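Local coordinates for nonsense-mediated mRNA decay protein 2 (PDB 4LUN) that takes part in nonsense-mediated decay, the degradation of mRNAs with premature stop codons, and contacts the helicase Upf1 through its C-terminus, the present chain being its N-terminal MIF4G domain, at residues T14-G19 against G99-F104; F147-L152 against K209-L214; V155-D160 against L225-K230. One frame throughout, in Å; residues are numbered along the deposited sequence.

Contact 1. Residues T14-G19 against G99-F104; sequences TRAWNG and GLHQRF
One face of the Trp17 indole carries the His101 imidazole, whose edge is turned toward it; the guanidinium end of Arg157 lies against the opposite face, a cation-pi pair. The two rings make a tilted edge-to-face pair: His101 CE1 comes to 3.3 Å from Trp17 NE1, the His101 centroid is 4.2 Å from that of the five-membered indole ring, and the planes are 52° apart. CE1 stands 3.2 Å above the indole plane, almost over the middle of the five-membered ring and so toward one end of the indole. His101 CG stands anti to the backbone N (chi1 169°), which carries the imidazole out across the gap between the helices. Ala16 packs beside it: its CB is 3.7 Å from His101 NE2 and 4.0 Å from Gln102 CA. Both imidazole nitrogens are engaged elsewhere, NE2 with Asn13 O and ND1 with Thr109 OG1, fixing the rotation of the ring, while Trp17 NE1 bonds to Val155 O. Just beyond, helix 3-17 closes in a Schellman motif at Gly19, whose positive phi suits glycine. The small alanine and the edge-to-face ring pair join the last turns of the two helices, consistent with the all-helical, HEAT-repeat-like MIF4G fold.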
loop_
_atom_site.group_PDB
_atom_site.type_symbol
_atom_site.label_atom_id
_atom_site.label_comp_id
_atom_site.label_asym_id
_atom_site.label_seq_id
_atom_site.Cartn_x
_atom_site.Cartn_y
_atom_site.Cartn_z
ATOM N N THR A 14 -4.721 14.892 14.790
ATOM C CA THR A 14 -4.541 16.195 14.171
ATOM C C THR A 14 -4.145 17.201 15.256
ATOM O O THR A 14 -3.263 18.037 15.061
ATOM C CB THR A 14 -5.819 16.649 13.443
ATOM O OG1 THR A 14 -6.099 15.758 12.346
ATOM C CG2 THR A 14 -5.654 18.069 12.910
ATOM N N ARG A 15 -4.776 17.092 16.417
ATOM C CA ARG A 15 -4.408 17.945 17.548
ATOM C C ARG A 15 -2.964 17.712 17.984
ATOM O O ARG A 15 -2.237 18.662 18.278
ATOM C CB ARG A 15 -5.379 17.751 18.714
ATOM C CG ARG A 15 -6.769 18.292 18.412
ATOM C CD ARG A 15 -7.505 18.696 19.668
ATOM N NE ARG A 15 -7.992 17.550 20.427
ATOM C CZ ARG A 15 -7.766 17.361 21.723
ATOM N NH1 ARG A 15 -7.050 18.241 22.410
ATOM N NH2 ARG A 15 -8.256 16.290 22.331
ATOM N N ALA A 16 -2.534 16.451 17.999
ATOM C CA ALA A 16 -1.151 16.137 18.335
ATOM C C ALA A 16 -0.173 16.734 17.325
ATOM O O ALA A 16 0.868 17.265 17.714
ATOM C CB ALA A 16 -0.942 14.624 18.469
ATOM N N TRP A 17 -0.507 16.661 16.036
ATOM C CA TRP A 17 0.324 17.294 15.024
ATOM C C TRP A 17 0.373 18.796 15.281
ATOM O O TRP A 17 1.367 19.449 14.975
ATOM C CB TRP A 17 -0.189 17.020 13.611
ATOM C CG TRP A 17 0.410 15.793 12.950
ATOM C CD1 TRP A 17 -0.272 14.713 12.465
ATOM C CD2 TRP A 17 1.803 15.545 12.676
ATOM N NE1 TRP A 17 0.605 13.804 11.926
ATOM C CE2 TRP A 17 1.874 14.287 12.037
ATOM C CE3 TRP A 17 2.982 16.258 12.917
ATOM C CZ2 TRP A 17 3.098 13.727 11.637
ATOM C CZ3 TRP A 17 4.193 15.694 12.517
ATOM C CH2 TRP A 17 4.239 14.441 11.886
ATOM N N ASN A 18 -0.711 19.329 15.838
ATOM C CA ASN A 18 -0.829 20.766 16.074
ATOM C C ASN A 18 -0.134 21.201 17.364
ATOM O O ASN A 18 -0.180 22.375 17.743
ATOM C CB ASN A 18 -2.300 21.195 16.078
ATOM C CG ASN A 18 -2.888 21.281 14.680
ATOM O OD1 ASN A 18 -2.162 21.431 13.692
ATOM N ND2 ASN A 18 -4.214 21.196 14.590
ATOM N N GLY A 19 0.503 20.248 18.037
ATOM C CA GLY A 19 1.341 20.545 19.181
ATOM C C GLY A 19 0.665 20.357 20.524
ATOM O O GLY A 19 1.246 20.666 21.564
ATOM N N GLY A 99 -1.516 6.068 19.507
ATOM C CA GLY A 99 -1.117 6.344 20.879
ATOM C C GLY A 99 0.273 6.940 20.961
ATOM O O GLY A 99 0.503 7.928 21.659
ATOM N N LEU A 100 1.207 6.339 20.235
ATOM C CA LEU A 100 2.580 6.814 20.224
ATOM C C LEU A 100 2.655 8.199 19.606
ATOM O O LEU A 100 3.386 9.054 20.093
ATOM C CB LEU A 100 3.479 5.833 19.475
ATOM C CG LEU A 100 3.880 4.608 20.293
ATOM C CD1 LEU A 100 4.376 3.507 19.380
ATOM C CD2 LEU A 100 4.951 4.996 21.307
ATOM N N HIS A 101 1.895 8.419 18.538
ATOM C CA HIS A 101 1.840 9.732 17.904
ATOM C C HIS A 101 1.240 10.776 18.853
ATOM O O HIS A 101 1.669 11.935 18.884
ATOM C CB HIS A 101 1.034 9.662 16.590
ATOM C CG HIS A 101 0.711 11.001 16.015
ATOM N ND1 HIS A 101 1.661 11.813 15.433
ATOM C CD2 HIS A 101 -0.457 11.685 15.950
ATOM C CE1 HIS A 101 1.093 12.933 15.030
ATOM N NE2 HIS A 101 -0.194 12.884 15.334
ATOM N N GLN A 102 0.250 10.366 19.633
ATOM C CA GLN A 102 -0.405 11.297 20.550
ATOM C C GLN A 102 0.506 11.654 21.723
ATOM O O GLN A 102 0.448 12.772 22.247
ATOM C CB GLN A 102 -1.730 10.713 21.038
ATOM C CG GLN A 102 -2.810 10.742 19.961
ATOM C CD GLN A 102 -3.941 9.796 20.246
ATOM O OE1 GLN A 102 -4.170 9.416 21.391
ATOM N NE2 GLN A 102 -4.654 9.393 19.197
ATOM N N ARG A 103 1.355 10.710 22.121
ATOM C CA ARG A 103 2.311 10.955 23.204
ATOM C C ARG A 103 3.473 11.835 22.751
ATOM O O ARG A 103 3.881 12.759 23.468
ATOM C CB ARG A 103 2.869 9.637 23.751
ATOM C CG ARG A 103 2.047 8.965 24.849
ATOM C CD ARG A 103 2.180 9.666 26.208
ATOM N NE ARG A 103 3.565 9.979 26.576
ATOM C CZ ARG A 103 4.355 9.197 27.311
ATOM N NH1 ARG A 103 3.914 8.031 27.772
ATOM N NH2 ARG A 103 5.597 9.582 27.584
ATOM N N PHE A 104 4.001 11.557 21.560
ATOM C CA PHE A 104 5.249 12.186 21.122
ATOM C C PHE A 104 5.180 13.110 19.900
ATOM O O PHE A 104 6.160 13.792 19.598
ATOM C CB PHE A 104 6.331 11.125 20.901
ATOM C CG PHE A 104 6.511 10.199 22.071
ATOM C CD1 PHE A 104 7.044 10.666 23.265
ATOM C CD2 PHE A 104 6.133 8.865 21.987
ATOM C CE1 PHE A 104 7.199 9.818 24.349
ATOM C CE2 PHE A 104 6.284 8.016 23.070
ATOM C CZ PHE A 104 6.820 8.493 24.250
#

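Contact 2. Residues F147-L152 against K209-L214; sequences FTELYL and KKFAPL
Thr148 and Phe211 reach for each other from opposite directions, the methyl of one landing on the ring of the other. Thr148 CG2 lies 3.6 Å from the centroid of the Phe211 ring and only 12° off its normal, a well-centred CH-pi contact. Thr148 CG2 stands anti to the backbone N, so the methyl projects toward the ring while OG1, beside that N, turns back to bond Leu144 O in the preceding turn of the helix. CB shares in the contact, 3.6 Å from Phe211 CZ. On the opposite face Lys210 CG, from the same segment as the ring, lies 3.8 Å above the plane, displaced toward the rim.

Two further residues of helix 130-152 approach the ring at a slant. Leu152 CD1 is 4.0 Å from Phe211 CD1, an apolar touch. Glu149 comes in with a chain bent at chi2 (-72°), bringing OE2 to 3.7 Å from Phe211 CE1, with the carboxylate plane turned 61° from the ring. That oxygen has its real partner in Arg145 NE, a salt bridge within the helix. Lys210 NZ, though of opposite charge, stays 5.9 Å from Glu149 OE2, too far for a bond.

Phe211 is the first residue to leave helical geometry after helix 201-210, and its ring also meets that of Phe207. The polar groups of Thr148 and Glu149 find partners within their own helix, so the junction is made mainly by the Thr148 methyl, Leu152 and the phenyl ring, with the Glu149 carboxylate packing beside it. Within the MIF4G domain this packs the last turns of helix 130-152 on the exit from helix 201-210. Dispersion and CH-pi attraction probably account for most of it, with the ammonium of Lys210 adding perhaps a modest electrostatic pull on the carboxylate.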
loop_
_atom_site.group_PDB
_atom_site.type_symbol
_atom_site.label_atom_id
_atom_site.label_comp_id
_atom_site.label_asym_id
_atom_site.label_seq_id
_atom_site.Cartn_x
_atom_site.Cartn_y
_atom_site.Cartn_z
ATOM N N PHE A 147 -0.091 1.798 5.481
ATOM C CA PHE A 147 0.157 3.216 5.274
ATOM C C PHE A 147 -1.151 3.970 5.159
ATOM O O PHE A 147 -1.327 5.021 5.778
ATOM C CB PHE A 147 0.973 3.485 4.017
ATOM C CG PHE A 147 1.088 4.947 3.709
ATOM C CD1 PHE A 147 2.123 5.690 4.248
ATOM C CD2 PHE A 147 0.149 5.580 2.908
ATOM C CE1 PHE A 147 2.220 7.055 4.001
ATOM C CE2 PHE A 147 0.242 6.943 2.657
ATOM C CZ PHE A 147 1.290 7.674 3.205
ATOM N N THR A 148 -2.057 3.431 4.350
ATOM C CA THR A 148 -3.301 4.122 4.043
ATOM C C THR A 148 -4.204 4.220 5.271
ATOM O O THR A 148 -4.856 5.254 5.487
ATOM C CB THR A 148 -4.017 3.471 2.851
ATOM O OG1 THR A 148 -3.117 3.456 1.740
ATOM C CG2 THR A 148 -5.228 4.299 2.445
ATOM N N GLU A 149 -4.213 3.174 6.089
ATOM C CA GLU A 149 -5.027 3.191 7.299
ATOM C C GLU A 149 -4.510 4.271 8.249
ATOM O O GLU A 149 -5.301 4.955 8.926
ATOM C CB GLU A 149 -5.024 1.831 8.004
ATOM C CG GLU A 149 -5.560 0.652 7.193
ATOM C CD GLU A 149 -7.070 0.662 6.991
ATOM O OE1 GLU A 149 -7.746 1.641 7.387
ATOM O OE2 GLU A 149 -7.581 -0.326 6.421
ATOM N N LEU A 150 -3.189 4.444 8.290
ATOM C CA LEU A 150 -2.590 5.479 9.142
ATOM C C LEU A 150 -2.723 6.878 8.547
ATOM O O LEU A 150 -2.678 7.887 9.268
ATOM C CB LEU A 150 -1.113 5.175 9.432
ATOM C CG LEU A 150 -0.909 3.980 10.350
ATOM C CD1 LEU A 150 0.556 3.539 10.309
ATOM C CD2 LEU A 150 -1.322 4.358 11.773
ATOM N N TYR A 151 -2.859 6.936 7.232
ATOM C CA TYR A 151 -3.163 8.187 6.565
ATOM C C TYR A 151 -4.573 8.609 6.955
ATOM O O TYR A 151 -4.813 9.774 7.283
ATOM C CB TYR A 151 -3.044 8.031 5.037
ATOM C CG TYR A 151 -3.651 9.211 4.306
ATOM C CD1 TYR A 151 -2.902 10.346 4.047
ATOM C CD2 TYR A 151 -4.982 9.196 3.900
ATOM C CE1 TYR A 151 -3.466 11.435 3.410
ATOM C CE2 TYR A 151 -5.551 10.275 3.270
ATOM C CZ TYR A 151 -4.795 11.390 3.021
ATOM O OH TYR A 151 -5.368 12.461 2.368
ATOM N N LEU A 152 -5.509 7.665 6.921
ATOM C CA LEU A 152 -6.911 8.011 7.142
ATOM C C LEU A 152 -7.192 8.457 8.581
ATOM O O LEU A 152 -8.187 9.142 8.845
ATOM C CB LEU A 152 -7.826 6.855 6.753
ATOM C CG LEU A 152 -7.913 6.585 5.246
ATOM C CD1 LEU A 152 -8.589 5.247 5.004
ATOM C CD2 LEU A 152 -8.662 7.715 4.533
ATOM N N LYS A 209 -10.452 -2.020 -3.963
ATOM C CA LYS A 209 -11.413 -2.854 -3.238
ATOM C C LYS A 209 -11.468 -2.482 -1.767
ATOM O O LYS A 209 -12.536 -2.479 -1.157
ATOM C CB LYS A 209 -11.058 -4.340 -3.365
ATOM C CG LYS A 209 -11.391 -4.969 -4.704
ATOM C CD LYS A 209 -10.741 -6.355 -4.796
ATOM C CE LYS A 209 -10.962 -6.993 -6.151
ATOM N NZ LYS A 209 -10.074 -8.178 -6.346
ATOM N N LYS A 210 -10.309 -2.189 -1.187
ATOM C CA LYS A 210 -10.219 -1.896 0.233
ATOM C C LYS A 210 -10.503 -0.435 0.568
ATOM O O LYS A 210 -10.939 -0.128 1.679
ATOM C CB LYS A 210 -8.844 -2.313 0.772
ATOM C CG LYS A 210 -8.754 -2.355 2.293
ATOM C CD LYS A 210 -7.781 -3.424 2.766
ATOM C CE LYS A 210 -8.343 -4.833 2.578
ATOM N NZ LYS A 210 -9.531 -5.072 3.457
ATOM N N PHE A 211 -10.256 0.465 -0.382
ATOM C CA PHE A 211 -10.401 1.893 -0.110
ATOM C C PHE A 211 -11.320 2.593 -1.100
ATOM O O PHE A 211 -11.040 3.699 -1.558
ATOM C CB PHE A 211 -9.022 2.559 -0.045
ATOM C CG PHE A 211 -8.126 1.963 1.007
ATOM C CD1 PHE A 211 -8.333 2.244 2.348
ATOM C CD2 PHE A 211 -7.102 1.095 0.662
ATOM C CE1 PHE A 211 -7.512 1.692 3.329
ATOM C CE2 PHE A 211 -6.284 0.537 1.624
ATOM C CZ PHE A 211 -6.485 0.827 2.965
ATOM N N ALA A 212 -12.435 1.927 -1.410
ATOM C CA ALA A 212 -13.399 2.402 -2.412
ATOM C C ALA A 212 -13.887 3.849 -2.283
ATOM O O ALA A 212 -14.053 4.525 -3.307
ATOM C CB ALA A 212 -14.593 1.445 -2.500
ATOM N N PRO A 213 -14.132 4.332 -1.049
ATOM C CA PRO A 213 -14.606 5.720 -0.996
ATOM C C PRO A 213 -13.640 6.731 -1.603
ATOM O O PRO A 213 -14.081 7.812 -1.971
ATOM C CB PRO A 213 -14.765 5.982 0.506
ATOM C CG PRO A 213 -14.988 4.633 1.096
ATOM C CD PRO A 213 -14.167 3.692 0.282
ATOM N N LEU A 214 -12.360 6.391 -1.733
ATOM C CA LEU A 214 -11.426 7.307 -2.380
ATOM C C LEU A 214 -11.661 7.376 -3.877
ATOM O O LEU A 214 -11.147 8.262 -4.536
ATOM C CB LEU A 214 -9.964 6.906 -2.082
ATOM C CG LEU A 214 -9.546 6.895 -0.610
ATOM C CD1 LEU A 214 -8.088 6.488 -0.457
ATOM C CD2 LEU A 214 -9.751 8.278 0.014
#

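Contact 3. Residues V155-D160 against L225-K230; sequences VFRTLD and LIYDSK
Tyr227 lays its phenol ring along the backbone and side chains of Arg157 and Thr158, meeting the first near its base and the second near its hydroxyl. Arg157 CB is 3.7 Å from Tyr227 CD1 and 4.2 Å from the ring centroid, 29° off the normal, so this CH-pi contact is off-centre. Farther out, the guanidinium presents a face to Tyr227 CE1, which stands 3.9 Å above its plane near the rim. The two planes are 59° apart, so this is a tilted approach and not a flat stack. A bend at chi3 (-67°) turns the arginine head, whose NE forms a salt bridge with Asp161.

At the other end of the ring Thr158 CG2 packs 3.6 Å from Tyr227 OH. Its own OG1, anti to the backbone N, accepts from Asp160 N at 3.1 Å in an ST turn, so the hydroxyl is used locally and the methyl is left to the tyrosine. Asp160 OD2 also receives a bond from a water near the phenol; that water lies too close to Tyr227 OH for the second link to be trusted. Asp160 OD1 is salt-bridged to Lys179.

Beyond Tyr227, Asp228 OD1 caps the following turn by accepting from Lys230 N at 2.9 Å. The contact is a surface meeting of two loops: 155-160 follows helix 130-152 and leads toward helix 182-190, whereas 225-230 lies in the loop between helix 201-210 and the long helix 231-271. Tyr151 of helix 130-152 bonds Tyr227 N, and Phe156 and Val155 pack on helix 106-116.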
loop_
_atom_site.group_PDB
_atom_site.type_symbol
_atom_site.label_atom_id
_atom_site.label_comp_id
_atom_site.label_asym_id
_atom_site.label_seq_id
_atom_site.Cartn_x
_atom_site.Cartn_y
_atom_site.Cartn_z
ATOM N N VAL A 155 -2.273 10.238 10.952
ATOM C CA VAL A 155 -0.910 10.056 11.442
ATOM C C VAL A 155 0.099 10.358 10.336
ATOM O O VAL A 155 0.998 11.192 10.502
ATOM C CB VAL A 155 -0.706 8.627 11.974
ATOM C CG1 VAL A 155 0.758 8.403 12.347
ATOM C CG2 VAL A 155 -1.601 8.394 13.180
ATOM N N PHE A 156 -0.062 9.669 9.210
ATOM C CA PHE A 156 0.792 9.832 8.036
ATOM C C PHE A 156 0.086 10.711 7.013
ATOM O O PHE A 156 -0.762 10.219 6.277
ATOM C CB PHE A 156 1.011 8.480 7.366
ATOM C CG PHE A 156 1.962 7.559 8.083
ATOM C CD1 PHE A 156 2.760 7.997 9.128
ATOM C CD2 PHE A 156 2.075 6.238 7.668
ATOM C CE1 PHE A 156 3.639 7.130 9.760
ATOM C CE2 PHE A 156 2.953 5.362 8.293
ATOM C CZ PHE A 156 3.742 5.811 9.342
ATOM N N ARG A 157 0.446 11.985 6.923
ATOM C CA ARG A 157 -0.332 12.916 6.113
ATOM C C ARG A 157 0.349 13.423 4.859
ATOM O O ARG A 157 -0.258 13.446 3.790
ATOM C CB ARG A 157 -0.730 14.134 6.955
ATOM C CG ARG A 157 -1.241 13.769 8.339
ATOM C CD ARG A 157 -1.729 15.013 9.086
ATOM N NE ARG A 157 -0.646 15.940 9.412
ATOM C CZ ARG A 157 -0.840 17.122 9.990
ATOM N NH1 ARG A 157 -2.069 17.512 10.305
ATOM N NH2 ARG A 157 0.185 17.919 10.252
ATOM N N THR A 158 1.590 13.879 4.998
ATOM C CA THR A 158 2.238 14.603 3.912
ATOM C C THR A 158 3.745 14.616 4.116
ATOM O O THR A 158 4.224 14.469 5.236
ATOM C CB THR A 158 1.705 16.063 3.840
ATOM O OG1 THR A 158 2.456 16.810 2.876
ATOM C CG2 THR A 158 1.837 16.746 5.199
ATOM N N LEU A 159 4.500 14.786 3.034
ATOM C CA LEU A 159 5.940 14.922 3.166
ATOM C C LEU A 159 6.280 16.185 3.938
ATOM O O LEU A 159 7.372 16.306 4.480
ATOM C CB LEU A 159 6.617 14.961 1.796
ATOM C CG LEU A 159 6.557 13.675 0.972
ATOM C CD1 LEU A 159 7.096 13.907 -0.424
ATOM C CD2 LEU A 159 7.333 12.546 1.653
ATOM N N ASP A 160 5.344 17.123 3.992
ATOM C CA ASP A 160 5.589 18.384 4.690
ATOM C C ASP A 160 5.761 18.219 6.209
ATOM O O ASP A 160 6.236 19.129 6.885
ATOM C CB ASP A 160 4.476 19.395 4.393
ATOM C CG ASP A 160 4.602 20.023 3.015
ATOM O OD1 ASP A 160 5.671 19.874 2.385
ATOM O OD2 ASP A 160 3.633 20.679 2.567
ATOM N N LEU A 225 -11.455 12.898 6.700
ATOM C CA LEU A 225 -10.232 12.180 7.032
ATOM C C LEU A 225 -9.103 12.524 6.075
ATOM O O LEU A 225 -7.940 12.232 6.349
ATOM C CB LEU A 225 -10.469 10.679 6.998
ATOM C CG LEU A 225 -11.599 10.168 7.876
ATOM C CD1 LEU A 225 -11.767 8.647 7.699
ATOM C CD2 LEU A 225 -11.314 10.529 9.316
ATOM N N ILE A 226 -9.453 13.151 4.963
ATOM C CA ILE A 226 -8.515 13.392 3.876
ATOM C C ILE A 226 -7.736 14.687 4.120
ATOM O O ILE A 226 -8.322 15.716 4.459
ATOM C CB ILE A 226 -9.269 13.407 2.530
ATOM C CG1 ILE A 226 -9.650 11.971 2.143
ATOM C CG2 ILE A 226 -8.433 14.030 1.430
ATOM C CD1 ILE A 226 -10.730 11.859 1.080
ATOM N N TYR A 227 -6.419 14.623 3.969
ATOM C CA TYR A 227 -5.550 15.775 4.226
ATOM C C TYR A 227 -5.699 16.900 3.197
ATOM O O TYR A 227 -5.967 18.062 3.537
ATOM C CB TYR A 227 -4.085 15.298 4.289
ATOM C CG TYR A 227 -3.107 16.408 4.611
ATOM C CD1 TYR A 227 -2.975 16.892 5.906
ATOM C CD2 TYR A 227 -2.336 16.989 3.613
ATOM C CE1 TYR A 227 -2.073 17.906 6.205
ATOM C CE2 TYR A 227 -1.437 18.009 3.908
ATOM C CZ TYR A 227 -1.317 18.458 5.197
ATOM O OH TYR A 227 -0.430 19.477 5.486
ATOM N N ASP A 228 -5.519 16.551 1.931
ATOM C CA ASP A 228 -5.568 17.501 0.826
ATOM C C ASP A 228 -6.778 17.152 -0.036
ATOM O O ASP A 228 -6.885 16.042 -0.548
ATOM C CB ASP A 228 -4.261 17.415 0.020
ATOM C CG ASP A 228 -4.180 18.429 -1.116
ATOM O OD1 ASP A 228 -5.232 18.896 -1.613
ATOM O OD2 ASP A 228 -3.040 18.743 -1.530
ATOM N N SER A 229 -7.691 18.104 -0.214
ATOM C CA SER A 229 -8.942 17.825 -0.937
ATOM C C SER A 229 -8.737 17.397 -2.397
ATOM O O SER A 229 -9.647 16.843 -3.019
ATOM C CB SER A 229 -9.886 19.027 -0.865
ATOM O OG SER A 229 -9.449 20.064 -1.725
ATOM N N LYS A 230 -7.542 17.628 -2.936
ATOM C CA LYS A 230 -7.222 17.185 -4.288
ATOM C C LYS A 230 -7.016 15.681 -4.413
ATOM O O LYS A 230 -6.897 15.164 -5.532
ATOM C CB LYS A 230 -5.966 17.904 -4.788
ATOM C CG LYS A 230 -6.144 19.402 -4.966
ATOM C CD LYS A 230 -5.255 19.908 -6.086
ATOM C CE LYS A 230 -4.999 21.395 -5.967
ATOM N NZ LYS A 230 -3.539 21.693 -6.063
HETATM O O HOH W 1 0.765 20.607 3.712
#

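Contact 1 joins helix 3-17 to helix 87-104 and is complete before the other two begin. Contacts 2 and 3 alternate along the chain, 147-152, 155-160, 209-214, then 225-230; contact 2 uses the end of helix 130-152 and contact 3 the loop that follows it. Their centres are about 12 Å apart, and a probable backbone hydrogen bond runs from Val155 N to Leu150 O (2.9 Å). Contact 3 also lies about 15 Å, centre to centre, from contact 1, where Trp17 CD1 packs 3.3 Å from Arg157 NE. Contacts 1 and 2 are about 21 Å apart by centres without touching. The three thus tie the N-terminal helix, through the loops, to helices of the MIF4G domain that are far apart in sequence.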